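PDB 1XV2: hypothetical protein, similar to alpha-acetolactate decarboxylase from Staphylococcus aureus subsp. aureus, which probably catalyses the zinc-dependent decarboxylation of alpha-acetolactate to acetoin. Local coordinates for residues Ile39-Phe51 with Arg127-Leu139. Numbering follows the deposited sequence.
Sequences IATLTGSDGEVIF and RMMPAQQPPYTRL
Glu48 meets Arg127 and Met129 where a beta hairpin, strands 37-42 and 48-52, lies against the loop that follows strand 120-127. The turn carries a G1 beta bulge, with Ser45 and Asp46 both facing Leu42; Ser45 takes the positive phi of the bulge. Gly44, just before it, also has a positive phi, and a CB there would run into the carbonyl of Gln132.

Backbone hydrogen bonds tie the turn to the loop at two points. Gln132 N donates to Gly44 O (3.1 Å), and Gly47 N donates to Met129 O (2.9 Å). A water donates to both Gly44 O and Pro130 O, bridging hairpin and loop beside the first of these bonds.

Nonpolar contacts fill in around the turn. Tyr136 brings CE1 to 3.5 Å from Gly44 CA, an approach that glycine's bareness permits. Leu139 CD1 packs on Ser45 CB at 3.5 Å, and the small methyl of Ala131 lies 3.4 Å from Asp46 CB.

The charged group is buried near the zinc bound by His176, His178 and His189. The bend of Glu48 at chi2 (-66°) brings its carboxylate back to the loop, where its plane lies 16° from that of the Arg127 guanidinium. Arg127 NE to Glu48 OE2, 2.9 Å, is a weak hydrogen bond within the salt bridge; Arg127 NH1 is held by Gln146. A water links Glu48 OE1 to Arg127 NH2, while Met129 N reaches Glu48 OE2 on the anti side, somewhat out of the carboxylate plane, at 2.7 Å and nearly straight at 166°.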
loop_
_atom_site.group_PDB
_atom_site.type_symbol
_atom_site.label_atom_id
_atom_site.label_comp_id
_atom_site.label_asym_id
_atom_site.label_seq_id
_atom_site.Cartn_x
_atom_site.Cartn_y
_atom_site.Cartn_z
ATOM N N ILE A 39 13.788 5.694 -7.973
ATOM C CA ILE A 39 14.919 5.221 -7.196
ATOM C C ILE A 39 14.800 3.721 -6.967
ATOM O O ILE A 39 13.713 3.154 -7.057
ATOM C CB ILE A 39 14.947 5.908 -5.826
ATOM C CG1 ILE A 39 13.667 5.557 -5.059
ATOM C CG2 ILE A 39 15.047 7.413 -6.002
ATOM C CD1 ILE A 39 13.520 6.269 -3.739
ATOM N N ALA A 40 15.923 3.089 -6.649
ATOM C CA ALA A 40 15.945 1.656 -6.389
ATOM C C ALA A 40 17.338 1.224 -5.958
ATOM O O ALA A 40 18.176 2.044 -5.581
ATOM C CB ALA A 40 15.520 0.884 -7.646
ATOM N N THR A 41 17.567 -0.082 -6.003
ATOM C CA THR A 41 18.853 -0.658 -5.668
ATOM C C THR A 41 18.918 -1.990 -6.405
ATOM O O THR A 41 17.920 -2.422 -6.991
ATOM C CB THR A 41 19.012 -0.867 -4.151
ATOM O OG1 THR A 41 20.283 -1.479 -3.890
ATOM C CG2 THR A 41 17.884 -1.731 -3.595
ATOM N N LEU A 42 20.079 -2.632 -6.401
ATOM C CA LEU A 42 20.223 -3.903 -7.104
ATOM C C LEU A 42 20.183 -5.103 -6.168
ATOM O O LEU A 42 20.069 -4.954 -4.955
ATOM C CB LEU A 42 21.534 -3.916 -7.894
ATOM C CG LEU A 42 21.710 -2.791 -8.917
ATOM C CD1 LEU A 42 23.030 -2.975 -9.640
ATOM C CD2 LEU A 42 20.552 -2.796 -9.908
ATOM N N THR A 43 20.278 -6.297 -6.744
ATOM C CA THR A 43 20.257 -7.523 -5.960
ATOM C C THR A 43 21.244 -7.391 -4.804
ATOM O O THR A 43 22.337 -6.855 -4.975
ATOM C CB THR A 43 20.631 -8.739 -6.841
ATOM O OG1 THR A 43 19.698 -8.841 -7.926
ATOM C CG2 THR A 43 20.594 -10.024 -6.032
ATOM N N GLY A 44 20.843 -7.870 -3.627
ATOM C CA GLY A 44 21.689 -7.787 -2.449
ATOM C C GLY A 44 21.730 -6.367 -1.919
ATOM O O GLY A 44 22.533 -6.038 -1.041
ATOM N N SER A 45 20.835 -5.534 -2.448
ATOM C CA SER A 45 20.741 -4.121 -2.091
ATOM C C SER A 45 22.061 -3.470 -2.464
ATOM O O SER A 45 22.605 -2.648 -1.726
ATOM C CB SER A 45 20.473 -3.934 -0.597
ATOM O OG SER A 45 20.171 -2.573 -0.316
ATOM N N ASP A 46 22.573 -3.859 -3.626
ATOM C CA ASP A 46 23.832 -3.335 -4.111
ATOM C C ASP A 46 23.727 -1.929 -4.683
ATOM O O ASP A 46 23.125 -1.711 -5.734
ATOM C CB ASP A 46 24.425 -4.272 -5.166
ATOM C CG ASP A 46 25.647 -3.680 -5.852
ATOM O OD1 ASP A 46 26.514 -3.115 -5.149
ATOM O OD2 ASP A 46 25.742 -3.783 -7.092
ATOM N N GLY A 47 24.308 -0.975 -3.967
ATOM C CA GLY A 47 24.325 0.394 -4.436
ATOM C C GLY A 47 23.033 1.179 -4.460
ATOM O O GLY A 47 22.059 0.861 -3.776
ATOM N N GLU A 48 23.040 2.214 -5.289
ATOM C CA GLU A 48 21.917 3.121 -5.420
ATOM C C GLU A 48 21.504 3.291 -6.868
ATOM O O GLU A 48 22.315 3.684 -7.704
ATOM C CB GLU A 48 22.318 4.486 -4.865
ATOM C CG GLU A 48 22.974 4.436 -3.496
ATOM C CD GLU A 48 22.024 3.951 -2.422
ATOM O OE1 GLU A 48 20.804 3.929 -2.688
ATOM O OE2 GLU A 48 22.494 3.604 -1.315
ATOM N N VAL A 49 20.240 3.010 -7.163
ATOM C CA VAL A 49 19.742 3.171 -8.519
ATOM C C VAL A 49 18.982 4.487 -8.624
ATOM O O VAL A 49 18.164 4.810 -7.765
ATOM C CB VAL A 49 18.785 2.026 -8.917
ATOM C CG1 VAL A 49 18.240 2.265 -10.318
ATOM C CG2 VAL A 49 19.517 0.694 -8.855
ATOM N N ILE A 50 19.272 5.256 -9.666
ATOM C CA ILE A 50 18.575 6.514 -9.893
ATOM C C ILE A 50 17.980 6.473 -11.297
ATOM O O ILE A 50 18.712 6.354 -12.281
ATOM C CB ILE A 50 19.516 7.750 -9.819
ATOM C CG1 ILE A 50 20.272 7.781 -8.492
ATOM C CG2 ILE A 50 18.698 9.026 -9.977
ATOM C CD1 ILE A 50 21.497 6.887 -8.459
ATOM N N PHE A 51 16.656 6.540 -11.386
ATOM C CA PHE A 51 15.990 6.550 -12.683
ATOM C C PHE A 51 15.855 8.020 -13.058
ATOM O O PHE A 51 15.124 8.769 -12.410
ATOM C CB PHE A 51 14.609 5.899 -12.593
ATOM C CG PHE A 51 14.649 4.412 -12.349
ATOM C CD1 PHE A 51 15.278 3.560 -13.253
ATOM C CD2 PHE A 51 14.046 3.863 -11.223
ATOM C CE1 PHE A 51 15.306 2.181 -13.039
ATOM C CE2 PHE A 51 14.069 2.484 -11.000
ATOM C CZ PHE A 51 14.701 1.644 -11.910
ATOM N N ARG A 127 24.999 8.400 0.544
ATOM C CA ARG A 127 25.577 7.136 0.960
ATOM C C ARG A 127 25.378 6.187 -0.210
ATOM O O ARG A 127 24.503 6.403 -1.054
ATOM C CB ARG A 127 24.897 6.584 2.227
ATOM C CG ARG A 127 23.422 6.212 2.100
ATOM C CD ARG A 127 23.196 4.807 1.526
ATOM N NE ARG A 127 21.769 4.510 1.374
ATOM C CZ ARG A 127 20.937 4.249 2.378
ATOM N NH1 ARG A 127 21.379 4.232 3.630
ATOM N NH2 ARG A 127 19.650 4.029 2.134
HETATM N N MSE A 128 26.219 5.164 -0.284
HETATM C CA MSE A 128 26.110 4.162 -1.334
HETATM C C MSE A 128 25.980 2.843 -0.588
HETATM O O MSE A 128 26.966 2.310 -0.072
HETATM C CB MSE A 128 27.358 4.160 -2.221
HETATM C CG MSE A 128 27.634 5.483 -2.929
HETATM SE SE MSE A 128 28.722 6.697 -1.879
HETATM C CE MSE A 128 30.479 6.069 -2.405
HETATM N N MSE A 129 24.756 2.334 -0.506
HETATM C CA MSE A 129 24.509 1.096 0.218
HETATM C C MSE A 129 25.445 -0.017 -0.235
HETATM O O MSE A 129 25.470 -0.377 -1.411
HETATM C CB MSE A 129 23.053 0.656 0.031
HETATM C CG MSE A 129 22.591 -0.406 1.026
HETATM SE SE MSE A 129 22.490 0.265 2.834
HETATM C CE MSE A 129 20.682 0.951 2.793
ATOM N N PRO A 130 26.244 -0.564 0.695
ATOM C CA PRO A 130 27.173 -1.645 0.352
ATOM C C PRO A 130 26.404 -2.940 0.084
ATOM O O PRO A 130 25.472 -3.286 0.813
ATOM C CB PRO A 130 28.071 -1.728 1.581
ATOM C CG PRO A 130 27.149 -1.347 2.689
ATOM C CD PRO A 130 26.393 -0.172 2.108
ATOM N N ALA A 131 26.795 -3.645 -0.969
ATOM C CA ALA A 131 26.131 -4.882 -1.345
ATOM C C ALA A 131 26.344 -6.019 -0.349
ATOM O O ALA A 131 27.360 -6.081 0.346
ATOM C CB ALA A 131 26.596 -5.315 -2.733
ATOM N N GLN A 132 25.360 -6.909 -0.284
ATOM C CA GLN A 132 25.410 -8.081 0.586
ATOM C C GLN A 132 25.439 -9.309 -0.315
ATOM O O GLN A 132 24.977 -9.258 -1.451
ATOM C CB GLN A 132 24.160 -8.167 1.467
ATOM C CG GLN A 132 24.310 -7.633 2.882
ATOM C CD GLN A 132 23.111 -7.985 3.747
ATOM O OE1 GLN A 132 22.724 -9.152 3.843
ATOM N NE2 GLN A 132 22.521 -6.980 4.385
ATOM N N GLN A 133 25.987 -10.405 0.194
ATOM C CA GLN A 133 26.031 -11.656 -0.549
ATOM C C GLN A 133 25.181 -12.642 0.241
ATOM O O GLN A 133 25.230 -12.661 1.472
ATOM C CB GLN A 133 27.467 -12.178 -0.654
ATOM C CG GLN A 133 28.422 -11.259 -1.402
ATOM C CD GLN A 133 27.953 -10.955 -2.811
ATOM O OE1 GLN A 133 27.635 -11.861 -3.583
ATOM N NE2 GLN A 133 27.914 -9.671 -3.157
ATOM N N PRO A 134 24.380 -13.468 -0.451
ATOM C CA PRO A 134 23.531 -14.446 0.240
ATOM C C PRO A 134 24.350 -15.504 0.975
ATOM O O PRO A 134 25.444 -15.863 0.542
ATOM C CB PRO A 134 22.690 -15.031 -0.894
ATOM C CG PRO A 134 23.600 -14.942 -2.070
ATOM C CD PRO A 134 24.216 -13.570 -1.911
ATOM N N PRO A 135 23.838 -16.006 2.112
ATOM C CA PRO A 135 22.565 -15.668 2.761
ATOM C C PRO A 135 22.523 -14.224 3.253
ATOM O O PRO A 135 23.501 -13.719 3.807
ATOM C CB PRO A 135 22.493 -16.671 3.906
ATOM C CG PRO A 135 23.930 -16.810 4.294
ATOM C CD PRO A 135 24.603 -16.954 2.943
ATOM N N TYR A 136 21.383 -13.570 3.058
ATOM C CA TYR A 136 21.210 -12.176 3.456
ATOM C C TYR A 136 20.839 -11.971 4.923
ATOM O O TYR A 136 20.397 -12.895 5.604
ATOM C CB TYR A 136 20.143 -11.524 2.580
ATOM C CG TYR A 136 20.474 -11.528 1.110
ATOM C CD1 TYR A 136 21.612 -10.875 0.629
ATOM C CD2 TYR A 136 19.646 -12.174 0.192
ATOM C CE1 TYR A 136 21.915 -10.864 -0.734
ATOM C CE2 TYR A 136 19.939 -12.168 -1.171
ATOM C CZ TYR A 136 21.071 -11.512 -1.625
ATOM O OH TYR A 136 21.355 -11.497 -2.969
ATOM N N THR A 137 21.034 -10.744 5.397
ATOM C CA THR A 137 20.704 -10.363 6.767
ATOM C C THR A 137 19.840 -9.112 6.668
ATOM O O THR A 137 19.568 -8.629 5.566
ATOM C CB THR A 137 21.953 -10.003 7.592
ATOM O OG1 THR A 137 22.572 -8.836 7.033
ATOM C CG2 THR A 137 22.950 -11.154 7.594
ATOM N N ARG A 138 19.412 -8.584 7.809
ATOM C CA ARG A 138 18.592 -7.379 7.812
ATOM C C ARG A 138 19.413 -6.239 7.209
ATOM O O ARG A 138 20.590 -6.073 7.524
ATOM C CB ARG A 138 18.149 -7.045 9.238
ATOM C CG ARG A 138 17.351 -8.166 9.898
ATOM C CD ARG A 138 16.787 -7.735 11.240
ATOM N NE ARG A 138 15.753 -6.716 11.091
ATOM C CZ ARG A 138 14.539 -6.946 10.602
ATOM N NH1 ARG A 138 14.192 -8.166 10.213
ATOM N NH2 ARG A 138 13.670 -5.952 10.495
ATOM N N LEU A 139 18.783 -5.461 6.339
ATOM C CA LEU A 139 19.453 -4.362 5.649
ATOM C C LEU A 139 20.111 -3.323 6.557
ATOM O O LEU A 139 21.006 -2.590 6.126
ATOM C CB LEU A 139 18.465 -3.674 4.706
ATOM C CG LEU A 139 19.075 -2.722 3.678
ATOM C CD1 LEU A 139 20.150 -3.450 2.882
ATOM C CD2 LEU A 139 17.990 -2.201 2.755
HETATM O O HOH W 1 23.104 -4.734 1.502
HETATM O O HOH W 2 27.220 -0.808 -3.441
HETATM O O HOH W 3 19.242 3.286 -0.744
#